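Local atomic coordinates of endoglycosidase (Bacteroides thetaiotaomicron, PDB entry 6Q64), a protein that probably hydrolyses glycosidic bonds within complex N-glycans, acting as an endoglycosidase of glycoside hydrolase family 18 with a TIM-barrel fold. Residues A[96-101]-A[333-338]; A[136-141]-A[151-156]; A[267-272]-A[320-325]. The protein carries 1 engineered substitution. All coordinates share one frame; numbering follows the deposited sequence.

Contact 1: A[96-101]-A[333-338]; sequences DSVDFV and YHMEYD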
loop_
_atom_site.group_PDB
_atom_site.type_symbol
_atom_site.label_atom_id
_atom_site.label_comp_id
_atom_site.label_asym_id
_atom_site.label_seq_id
_atom_site.Cartn_x
_atom_site.Cartn_y
_atom_site.Cartn_z
ATOM N N ASP A 96 5.245 7.541 13.081
ATOM C CA ASP A 96 4.582 6.495 13.899
ATOM C C ASP A 96 3.138 6.292 13.420
ATOM O O ASP A 96 2.569 5.283 13.760
ATOM C CB ASP A 96 4.634 6.859 15.387
ATOM C CG ASP A 96 6.042 6.826 15.949
ATOM O OD1 ASP A 96 6.926 6.270 15.234
ATOM O OD2 ASP A 96 6.243 7.313 17.110
ATOM N N SER A 97 2.583 7.226 12.662
ATOM C CA SER A 97 1.187 7.224 12.160
ATOM C C SER A 97 1.073 6.432 10.845
ATOM O O SER A 97 -0.046 6.249 10.365
ATOM C CB SER A 97 0.748 8.658 11.923
ATOM O OG SER A 97 1.693 9.339 11.075
ATOM N N VAL A 98 2.179 6.037 10.221
ATOM C CA VAL A 98 2.136 5.145 9.031
ATOM C C VAL A 98 1.722 3.740 9.468
ATOM O O VAL A 98 2.421 3.175 10.289
ATOM C CB VAL A 98 3.499 5.123 8.338
ATOM C CG1 VAL A 98 3.650 3.899 7.481
ATOM C CG2 VAL A 98 3.716 6.379 7.509
ATOM N N ASP A 99 0.667 3.175 8.865
ATOM C CA ASP A 99 0.096 1.846 9.232
ATOM C C ASP A 99 0.754 0.732 8.439
ATOM O O ASP A 99 1.043 -0.318 9.050
ATOM C CB ASP A 99 -1.396 1.798 8.972
ATOM C CG ASP A 99 -2.085 2.705 9.956
ATOM O OD1 ASP A 99 -2.132 2.331 11.129
ATOM O OD2 ASP A 99 -2.482 3.792 9.553
ATOM N N PHE A 100 0.981 0.954 7.148
ATOM C CA PHE A 100 1.655 -0.048 6.286
ATOM C C PHE A 100 2.256 0.627 5.053
ATOM O O PHE A 100 1.969 1.781 4.763
ATOM C CB PHE A 100 0.684 -1.172 5.893
ATOM C CG PHE A 100 -0.316 -0.832 4.815
ATOM C CD1 PHE A 100 -1.431 -0.061 5.095
ATOM C CD2 PHE A 100 -0.146 -1.291 3.518
ATOM C CE1 PHE A 100 -2.354 0.239 4.102
ATOM C CE2 PHE A 100 -1.064 -0.979 2.522
ATOM C CZ PHE A 100 -2.174 -0.226 2.815
ATOM N N VAL A 101 3.018 -0.133 4.287
ATOM C CA VAL A 101 3.832 0.459 3.210
ATOM C C VAL A 101 4.019 -0.603 2.131
ATOM O O VAL A 101 4.013 -1.826 2.440
ATOM C CB VAL A 101 5.138 0.949 3.870
ATOM C CG1 VAL A 101 6.402 0.507 3.168
ATOM C CG2 VAL A 101 5.139 2.458 4.107
ATOM N N TYR A 333 3.417 8.485 -3.218
ATOM C CA TYR A 333 4.330 7.743 -4.125
ATOM C C TYR A 333 5.725 8.331 -3.929
ATOM O O TYR A 333 5.869 9.562 -4.070
ATOM C CB TYR A 333 3.822 7.850 -5.563
ATOM C CG TYR A 333 4.706 7.241 -6.613
ATOM C CD1 TYR A 333 4.912 5.875 -6.680
ATOM C CD2 TYR A 333 5.322 8.042 -7.558
ATOM C CE1 TYR A 333 5.725 5.319 -7.659
ATOM C CE2 TYR A 333 6.113 7.507 -8.561
ATOM C CZ TYR A 333 6.320 6.140 -8.608
ATOM O OH TYR A 333 7.127 5.645 -9.594
ATOM N N HIS A 334 6.694 7.469 -3.606
ATOM C CA HIS A 334 8.066 7.859 -3.196
ATOM C C HIS A 334 7.907 8.748 -1.965
ATOM O O HIS A 334 8.213 9.940 -2.000
ATOM C CB HIS A 334 8.826 8.478 -4.387
ATOM C CG HIS A 334 9.523 7.470 -5.252
ATOM N ND1 HIS A 334 9.286 7.364 -6.610
ATOM C CD2 HIS A 334 10.463 6.540 -4.967
ATOM C CE1 HIS A 334 10.029 6.401 -7.115
ATOM N NE2 HIS A 334 10.754 5.879 -6.126
HETATM N N MSE A 335 7.335 8.139 -0.916
HETATM C CA MSE A 335 7.021 8.810 0.338
HETATM C C MSE A 335 8.264 9.459 0.949
HETATM O O MSE A 335 8.151 10.511 1.575
HETATM C CB MSE A 335 6.394 7.833 1.340
HETATM C CG MSE A 335 6.957 6.458 1.298
HETATM SE SE MSE A 335 6.223 5.325 2.709
HETATM C CE MSE A 335 5.137 6.349 3.947
ATOM N N GLU A 336 9.432 8.837 0.728
ATOM C CA GLU A 336 10.694 9.267 1.320
ATOM C C GLU A 336 11.176 10.627 0.791
ATOM O O GLU A 336 11.993 11.231 1.476
ATOM C CB GLU A 336 11.781 8.205 1.130
ATOM C CG GLU A 336 12.268 8.050 -0.297
ATOM C CD GLU A 336 11.530 7.031 -1.157
ATOM O OE1 GLU A 336 12.101 6.605 -2.217
ATOM O OE2 GLU A 336 10.387 6.667 -0.779
ATOM N N TYR A 337 10.665 11.132 -0.332
ATOM C CA TYR A 337 11.021 12.473 -0.878
ATOM C C TYR A 337 10.446 13.589 0.010
ATOM O O TYR A 337 10.728 14.758 -0.285
ATOM C CB TYR A 337 10.536 12.634 -2.322
ATOM C CG TYR A 337 11.348 11.880 -3.351
ATOM C CD1 TYR A 337 11.627 10.534 -3.186
ATOM C CD2 TYR A 337 11.837 12.502 -4.494
ATOM C CE1 TYR A 337 12.335 9.813 -4.130
ATOM C CE2 TYR A 337 12.568 11.805 -5.443
ATOM C CZ TYR A 337 12.806 10.451 -5.260
ATOM O OH TYR A 337 13.507 9.713 -6.166
ATOM N N ASP A 338 9.671 13.230 1.037
ATOM C CA ASP A 338 9.030 14.144 2.022
ATOM C C ASP A 338 9.998 14.354 3.195
ATOM O O ASP A 338 9.783 15.294 4.014
ATOM C CB ASP A 338 7.725 13.512 2.525
ATOM C CG ASP A 338 6.712 14.395 3.242
ATOM O OD1 ASP A 338 6.865 15.658 3.252
ATOM O OD2 ASP A 338 5.748 13.797 3.759
#
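Met-335, present as selenomethionine, brings the end of its side chain against both Val-98 and Val-101. Its selenium lies against one branch of Val-101, with SE only 3.4 Å from CG2, and its methyl CE sits 3.9 Å from that same CG2 of Val-101. The CE atom also meets Val-98 tip to tip, 3.8 Å from CG2. CG1 of Val-98 is anti to the backbone N (chi1 159°), which leaves CG2 as the branch that reaches Met-335. In Met-335 the chain is extended about CB-CG and then folded almost eclipsed at chi3 (-8°), curling CE back over CB. This bend lets one selenoether end serve both valines, although so eclipsed a torsion beside so short a selenium contact leaves its exact pose doubtful.

In the next shell, Leu-348 of helix 346-358 packs on both Val-98 and Met-335, while Phe-77 touches both Val-101 and Met-335. Met-335 begins a 3-10 turn in the loop after strand 329-333, and its O accepts from Asp-338 N at 3.2 Å. Backbone pairing of Met-335 with Trp-76 ties this loop to the end of strand 72-76. The backbone of Val-101 pairs with Lys-128 and Leu-130 of strand 128-135. The contact thus spans the closing seam of the TIM barrel, where the last strand and the first two come together. No hydrogen bond crosses between 96-101 and 333-338: all three touching residues are buried, and the join rests on dispersion and exclusion of water.

Contact 2: A[136-141]-A[151-156]; sequences QDLGDQ and QYWVEE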
loop_
_atom_site.group_PDB
_atom_site.type_symbol
_atom_site.label_atom_id
_atom_site.label_comp_id
_atom_site.label_asym_id
_atom_site.label_seq_id
_atom_site.Cartn_x
_atom_site.Cartn_y
_atom_site.Cartn_z
ATOM N N GLN A 136 0.837 -7.876 -15.133
ATOM C CA GLN A 136 0.666 -7.727 -16.596
ATOM C C GLN A 136 0.672 -9.142 -17.160
ATOM O O GLN A 136 -0.420 -9.604 -17.530
ATOM C CB GLN A 136 1.777 -6.855 -17.189
ATOM C CG GLN A 136 1.991 -7.032 -18.690
ATOM C CD GLN A 136 2.453 -5.767 -19.381
ATOM O OE1 GLN A 136 1.944 -4.672 -19.135
ATOM N NE2 GLN A 136 3.427 -5.912 -20.266
ATOM N N ASP A 137 1.823 -9.823 -17.156
ATOM C CA ASP A 137 1.929 -11.183 -17.759
ATOM C C ASP A 137 2.039 -12.232 -16.652
ATOM O O ASP A 137 2.429 -11.857 -15.531
ATOM C CB ASP A 137 3.057 -11.251 -18.792
ATOM C CG ASP A 137 2.804 -10.311 -19.960
ATOM O OD1 ASP A 137 1.755 -10.455 -20.626
ATOM O OD2 ASP A 137 3.622 -9.406 -20.165
ATOM N N LEU A 138 1.658 -13.474 -16.967
ATOM C CA LEU A 138 1.633 -14.614 -16.017
ATOM C C LEU A 138 2.972 -14.667 -15.284
ATOM O O LEU A 138 2.989 -14.464 -14.064
ATOM C CB LEU A 138 1.366 -15.917 -16.771
ATOM C CG LEU A 138 1.666 -17.208 -16.005
ATOM C CD1 LEU A 138 1.059 -17.206 -14.614
ATOM C CD2 LEU A 138 1.177 -18.421 -16.778
ATOM N N GLY A 139 4.054 -14.931 -16.001
ATOM C CA GLY A 139 5.406 -14.815 -15.432
ATOM C C GLY A 139 5.821 -13.361 -15.381
ATOM O O GLY A 139 5.961 -12.758 -16.472
ATOM N N ASP A 140 5.978 -12.801 -14.185
ATOM C CA ASP A 140 6.404 -11.388 -14.050
ATOM C C ASP A 140 7.241 -11.265 -12.781
ATOM O O ASP A 140 6.655 -11.418 -11.702
ATOM C CB ASP A 140 5.211 -10.429 -14.079
ATOM C CG ASP A 140 5.021 -9.687 -15.405
ATOM O OD1 ASP A 140 5.580 -10.113 -16.427
ATOM O OD2 ASP A 140 4.295 -8.683 -15.411
ATOM N N GLN A 141 8.558 -11.065 -12.932
ATOM C CA GLN A 141 9.502 -10.742 -11.826
ATOM C C GLN A 141 9.810 -11.986 -10.992
ATOM O O GLN A 141 10.526 -11.828 -10.006
ATOM C CB GLN A 141 8.952 -9.685 -10.853
ATOM C CG GLN A 141 8.556 -8.365 -11.505
ATOM C CD GLN A 141 9.766 -7.551 -11.885
ATOM O OE1 GLN A 141 10.341 -6.845 -11.057
ATOM N NE2 GLN A 141 10.177 -7.658 -13.139
ATOM N N GLN A 151 6.566 -20.597 -21.194
ATOM C CA GLN A 151 7.218 -21.932 -21.135
ATOM C C GLN A 151 7.399 -22.311 -19.669
ATOM O O GLN A 151 6.887 -23.374 -19.247
ATOM C CB GLN A 151 8.554 -21.953 -21.879
ATOM C CG GLN A 151 8.378 -21.809 -23.384
ATOM C CD GLN A 151 9.426 -22.551 -24.176
ATOM O OE1 GLN A 151 10.621 -22.296 -24.053
ATOM N NE2 GLN A 151 8.972 -23.465 -25.020
ATOM N N TYR A 152 8.076 -21.443 -18.920
ATOM C CA TYR A 152 8.479 -21.741 -17.526
ATOM C C TYR A 152 7.232 -22.049 -16.693
ATOM O O TYR A 152 7.248 -22.984 -15.864
ATOM C CB TYR A 152 9.272 -20.601 -16.878
ATOM C CG TYR A 152 9.661 -20.956 -15.468
ATOM C CD1 TYR A 152 10.316 -22.152 -15.220
ATOM C CD2 TYR A 152 9.309 -20.167 -14.384
ATOM C CE1 TYR A 152 10.647 -22.544 -13.937
ATOM C CE2 TYR A 152 9.631 -20.544 -13.088
ATOM C CZ TYR A 152 10.305 -21.737 -12.871
ATOM O OH TYR A 152 10.654 -22.156 -11.625
ATOM N N TRP A 153 6.173 -21.279 -16.907
ATOM C CA TRP A 153 5.056 -21.205 -15.940
ATOM C C TRP A 153 3.956 -22.204 -16.317
ATOM O O TRP A 153 3.452 -22.878 -15.393
ATOM C CB TRP A 153 4.584 -19.751 -15.837
ATOM C CG TRP A 153 5.515 -18.913 -15.008
ATOM C CD1 TRP A 153 6.328 -17.898 -15.432
ATOM C CD2 TRP A 153 5.771 -19.065 -13.597
ATOM N NE1 TRP A 153 7.043 -17.393 -14.377
ATOM C CE2 TRP A 153 6.728 -18.095 -13.242
ATOM C CE3 TRP A 153 5.278 -19.919 -12.602
ATOM C CZ2 TRP A 153 7.192 -17.964 -11.936
ATOM C CZ3 TRP A 153 5.747 -19.799 -11.314
ATOM C CH2 TRP A 153 6.696 -18.835 -10.991
ATOM N N VAL A 154 3.650 -22.346 -17.615
ATOM C CA VAL A 154 2.428 -23.052 -18.115
ATOM C C VAL A 154 2.708 -24.559 -18.258
ATOM O O VAL A 154 2.112 -25.318 -17.465
ATOM C CB VAL A 154 1.882 -22.419 -19.414
ATOM C CG1 VAL A 154 0.678 -23.175 -19.968
ATOM C CG2 VAL A 154 1.532 -20.944 -19.220
ATOM N N GLU A 155 3.521 -24.995 -19.235
ATOM C CA GLU A 155 3.842 -26.449 -19.416
ATOM C C GLU A 155 4.818 -26.889 -18.318
ATOM O O GLU A 155 4.583 -27.966 -17.716
ATOM C CB GLU A 155 4.389 -26.844 -20.799
ATOM C CG GLU A 155 5.244 -25.802 -21.507
ATOM C CD GLU A 155 4.532 -25.052 -22.627
ATOM O OE1 GLU A 155 3.672 -25.674 -23.304
ATOM O OE2 GLU A 155 4.845 -23.852 -22.826
ATOM N N GLU A 156 5.854 -26.074 -18.067
ATOM C CA GLU A 156 7.006 -26.447 -17.201
ATOM C C GLU A 156 6.597 -26.444 -15.719
ATOM O O GLU A 156 7.300 -27.112 -14.933
ATOM C CB GLU A 156 8.221 -25.553 -17.491
ATOM C CG GLU A 156 8.873 -25.846 -18.842
ATOM C CD GLU A 156 10.259 -25.263 -19.061
ATOM O OE1 GLU A 156 10.833 -24.675 -18.088
ATOM O OE2 GLU A 156 10.762 -25.403 -20.209
#
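The indole of Trp-153 is met obliquely by the backbone of Gly-139, whose CA lies 3.2 Å from both CD1 and NE1 of Trp-153, a tight approach in which the glycine CA comes slantwise against the CD1-NE1 side of the pyrrole ring. One face of the indole takes CD2 of the neighbouring Tyr-152, 3.5 Å above the plane and offset toward the rim. All this belongs to an excursion from the TIM barrel: the loop leaving strand 128-135 packs against the short helix 149-155 that follows it. NE1 of Trp-153 in turn lies at the edge of the Tyr-152 ring, in its plane, as does OE1 of Glu-156. A T-shaped stack with Tyr-169 of helix 162-179 adds another ring.

Gly-139 has no side chain, and its CA can therefore come this close to the indole.

Beside the ring, Leu-138 crosses the root of Trp-153 at an angle, its CD2 3.8 Å from CB. The same methyl continues to the next residue of the helix, lying 3.5 Å from CG2 of Val-154. The first torsion of Leu-138 (chi1 165°) swings CG away from its own backbone N, and the end of the side chain thereby comes nearer the helix. Val-166 and Tyr-169 of helix 162-179 also touch Leu-138, making it the meeting point of loop and two helices.

Outside the contact the loop is tied down by Thr-198, whose OG1 bonds to Leu-138 N and whose N bonds to Asp-137 OD1, and by Tyr-169, whose OH bonds to Asp-140 O. In the helix, a wide pi-type turn is closed by Glu-156 N donating to Gln-151 O at 3.1 Å.

Contact 3: A[267-272]-A[320-325]; sequences KINKPN and DLPSGK
Ile-268 reaches toward Leu-321 at the edge of the TIM barrel, near the ends where strands 280-285 and 329-333 begin. From CB, which is still 5.8 Å from Leu-321 CD2, the longer branch runs through CG1 and closes to 4.5 Å from that Leu-321 CD2. Its last atom makes the contact: CD1 of Ile-268 stands 4.0 Å from CD2 of Leu-321, the two side chains crossing at about a right angle. With chi1 at 63°, CG1 is wedged between the backbone N and the carbonyl carbon, and the extended second torsion carries CD1 onward to Leu-321. The other branch of Ile-268, CG2, lies 6.9 Å from CD2 of Leu-321 and takes no part. Tyr-253, Thr-280, Ile-282 and Ile-327 also pack on Ile-268, placing it in the layer between helix 261-268 and the strands.

One residue on, the chain leaves helical geometry, and the amide of Asn-269 approaches the rim of Pro-322 loosely, its ND2 4.4 Å from CG. Trp-276 touches both Asn-269 and Leu-321 and so bridges the two segments from helix 276-279.

Leu-321 is presented by a type I beta turn running to Gly-324, whose N donates to Leu-321 O. Gly-324 closes the turn at a positive phi of 102°. Leu-321 N donates to Lys-325 O, a second backbone bond across the loop. Glu-277 OE2 is hydrogen-bonded to Ser-323 OG, and that same OG, forming an ST turn, accepts from Lys-325 N, N to OG 3.2 Å, N-H...O angle 160°.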
loop_
_atom_site.group_PDB
_atom_site.type_symbol
_atom_site.label_atom_id
_atom_site.label_comp_id
_atom_site.label_asym_id
_atom_site.label_seq_id
_atom_site.Cartn_x
_atom_site.Cartn_y
_atom_site.Cartn_z
ATOM N N LYS A 267 -13.645 9.207 -9.157
ATOM C CA LYS A 267 -12.641 8.167 -9.481
ATOM C C LYS A 267 -12.828 6.945 -8.578
ATOM O O LYS A 267 -12.580 5.830 -9.079
ATOM C CB LYS A 267 -11.225 8.715 -9.325
ATOM C CG LYS A 267 -10.146 7.643 -9.353
ATOM C CD LYS A 267 -8.755 8.217 -9.483
ATOM C CE LYS A 267 -7.900 7.483 -10.483
ATOM N NZ LYS A 267 -6.970 8.413 -11.144
ATOM N N ILE A 268 -13.180 7.134 -7.303
ATOM C CA ILE A 268 -13.120 6.036 -6.296
ATOM C C ILE A 268 -14.525 5.577 -5.903
ATOM O O ILE A 268 -14.611 4.546 -5.217
ATOM C CB ILE A 268 -12.313 6.439 -5.044
ATOM C CG1 ILE A 268 -12.948 7.597 -4.293
ATOM C CG2 ILE A 268 -10.879 6.763 -5.393
ATOM C CD1 ILE A 268 -12.414 7.755 -2.916
ATOM N N ASN A 269 -15.557 6.331 -6.282
ATOM C CA ASN A 269 -16.982 5.997 -6.035
ATOM C C ASN A 269 -17.405 4.828 -6.920
ATOM O O ASN A 269 -17.766 5.078 -8.084
ATOM C CB ASN A 269 -17.914 7.161 -6.333
ATOM C CG ASN A 269 -19.275 6.895 -5.751
ATOM O OD1 ASN A 269 -19.661 5.761 -5.610
ATOM N ND2 ASN A 269 -19.982 7.924 -5.358
ATOM N N LYS A 270 -17.373 3.638 -6.332
ATOM C CA LYS A 270 -17.491 2.298 -6.954
ATOM C C LYS A 270 -18.258 1.405 -5.979
ATOM O O LYS A 270 -17.677 0.636 -5.196
ATOM C CB LYS A 270 -16.103 1.719 -7.226
ATOM C CG LYS A 270 -15.203 2.612 -8.048
ATOM C CD LYS A 270 -15.727 2.836 -9.435
ATOM C CE LYS A 270 -15.097 4.019 -10.130
ATOM N NZ LYS A 270 -15.347 4.022 -11.586
ATOM N N PRO A 271 -19.599 1.550 -5.940
ATOM C CA PRO A 271 -20.405 0.773 -5.008
ATOM C C PRO A 271 -20.410 -0.724 -5.374
ATOM O O PRO A 271 -20.752 -1.491 -4.528
ATOM C CB PRO A 271 -21.753 1.493 -5.057
ATOM C CG PRO A 271 -21.801 2.076 -6.451
ATOM C CD PRO A 271 -20.388 2.515 -6.725
ATOM N N ASN A 272 -19.899 -1.117 -6.539
ATOM C CA ASN A 272 -19.641 -2.548 -6.882
ATOM C C ASN A 272 -18.656 -3.183 -5.883
ATOM O O ASN A 272 -18.557 -4.428 -5.874
ATOM C CB ASN A 272 -19.098 -2.741 -8.318
ATOM C CG ASN A 272 -17.715 -2.153 -8.636
ATOM O OD1 ASN A 272 -16.712 -2.870 -8.677
ATOM N ND2 ASN A 272 -17.654 -0.862 -8.961
ATOM N N ASP A 320 -14.617 13.419 3.384
ATOM C CA ASP A 320 -15.954 12.907 3.775
ATOM C C ASP A 320 -16.635 12.518 2.481
ATOM O O ASP A 320 -16.811 13.390 1.667
ATOM C CB ASP A 320 -16.708 13.976 4.565
ATOM C CG ASP A 320 -16.105 14.160 5.954
ATOM O OD1 ASP A 320 -15.424 13.181 6.415
ATOM O OD2 ASP A 320 -16.391 15.228 6.600
ATOM N N LEU A 321 -16.890 11.240 2.256
ATOM C CA LEU A 321 -17.623 10.743 1.044
ATOM C C LEU A 321 -19.118 11.012 1.114
ATOM O O LEU A 321 -19.636 11.433 2.134
ATOM C CB LEU A 321 -17.288 9.269 0.925
ATOM C CG LEU A 321 -15.829 9.136 0.538
ATOM C CD1 LEU A 321 -15.075 8.154 1.401
ATOM C CD2 LEU A 321 -15.723 8.812 -0.927
ATOM N N PRO A 322 -19.885 10.863 0.013
ATOM C CA PRO A 322 -21.278 11.346 -0.010
ATOM C C PRO A 322 -22.122 10.609 1.045
ATOM O O PRO A 322 -22.962 11.212 1.640
ATOM C CB PRO A 322 -21.722 11.093 -1.433
ATOM C CG PRO A 322 -20.409 10.956 -2.203
ATOM C CD PRO A 322 -19.500 10.221 -1.251
ATOM N N SER A 323 -21.773 9.350 1.313
ATOM C CA SER A 323 -22.377 8.553 2.411
ATOM C C SER A 323 -22.149 9.206 3.766
ATOM O O SER A 323 -22.857 8.857 4.653
ATOM C CB SER A 323 -21.844 7.170 2.425
ATOM O OG SER A 323 -20.578 7.124 3.035
ATOM N N GLY A 324 -21.133 10.052 3.919
ATOM C CA GLY A 324 -20.741 10.672 5.198
ATOM C C GLY A 324 -19.520 9.985 5.805
ATOM O O GLY A 324 -18.988 10.452 6.802
ATOM N N LYS A 325 -19.107 8.870 5.249
ATOM C CA LYS A 325 -17.967 8.108 5.788
ATOM C C LYS A 325 -16.658 8.733 5.329
ATOM O O LYS A 325 -16.613 9.416 4.280
ATOM C CB LYS A 325 -18.009 6.668 5.295
ATOM C CG LYS A 325 -18.899 5.791 6.145
ATOM C CD LYS A 325 -19.122 4.451 5.536
ATOM C CE LYS A 325 -20.150 3.646 6.288
ATOM N NZ LYS A 325 -20.604 2.519 5.450
#

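How the contacts relate
None of the three contacts touches another, but strands link them. Segment 320-325 of contact 3 leads into strand 329-333, at whose end segment 333-338 of contact 1 starts; Val-101 of contact 1 pairs with strand 128-135, from which the loop of contact 2 leaves. Contact 1 is deepest, its centre about 10 Å from the centre of the chain. For contact 3 that distance between centres is about 19 Å, and a buried aliphatic pair adjoins an exposed proline. Contact 2, its centre about 25 Å from the centre of the chain, is still largely buried. No hydrogen bond crosses any: contact 1 uses a selenoether bent against two valines, contact 2 an indole against glycine, contact 3 branched methyls.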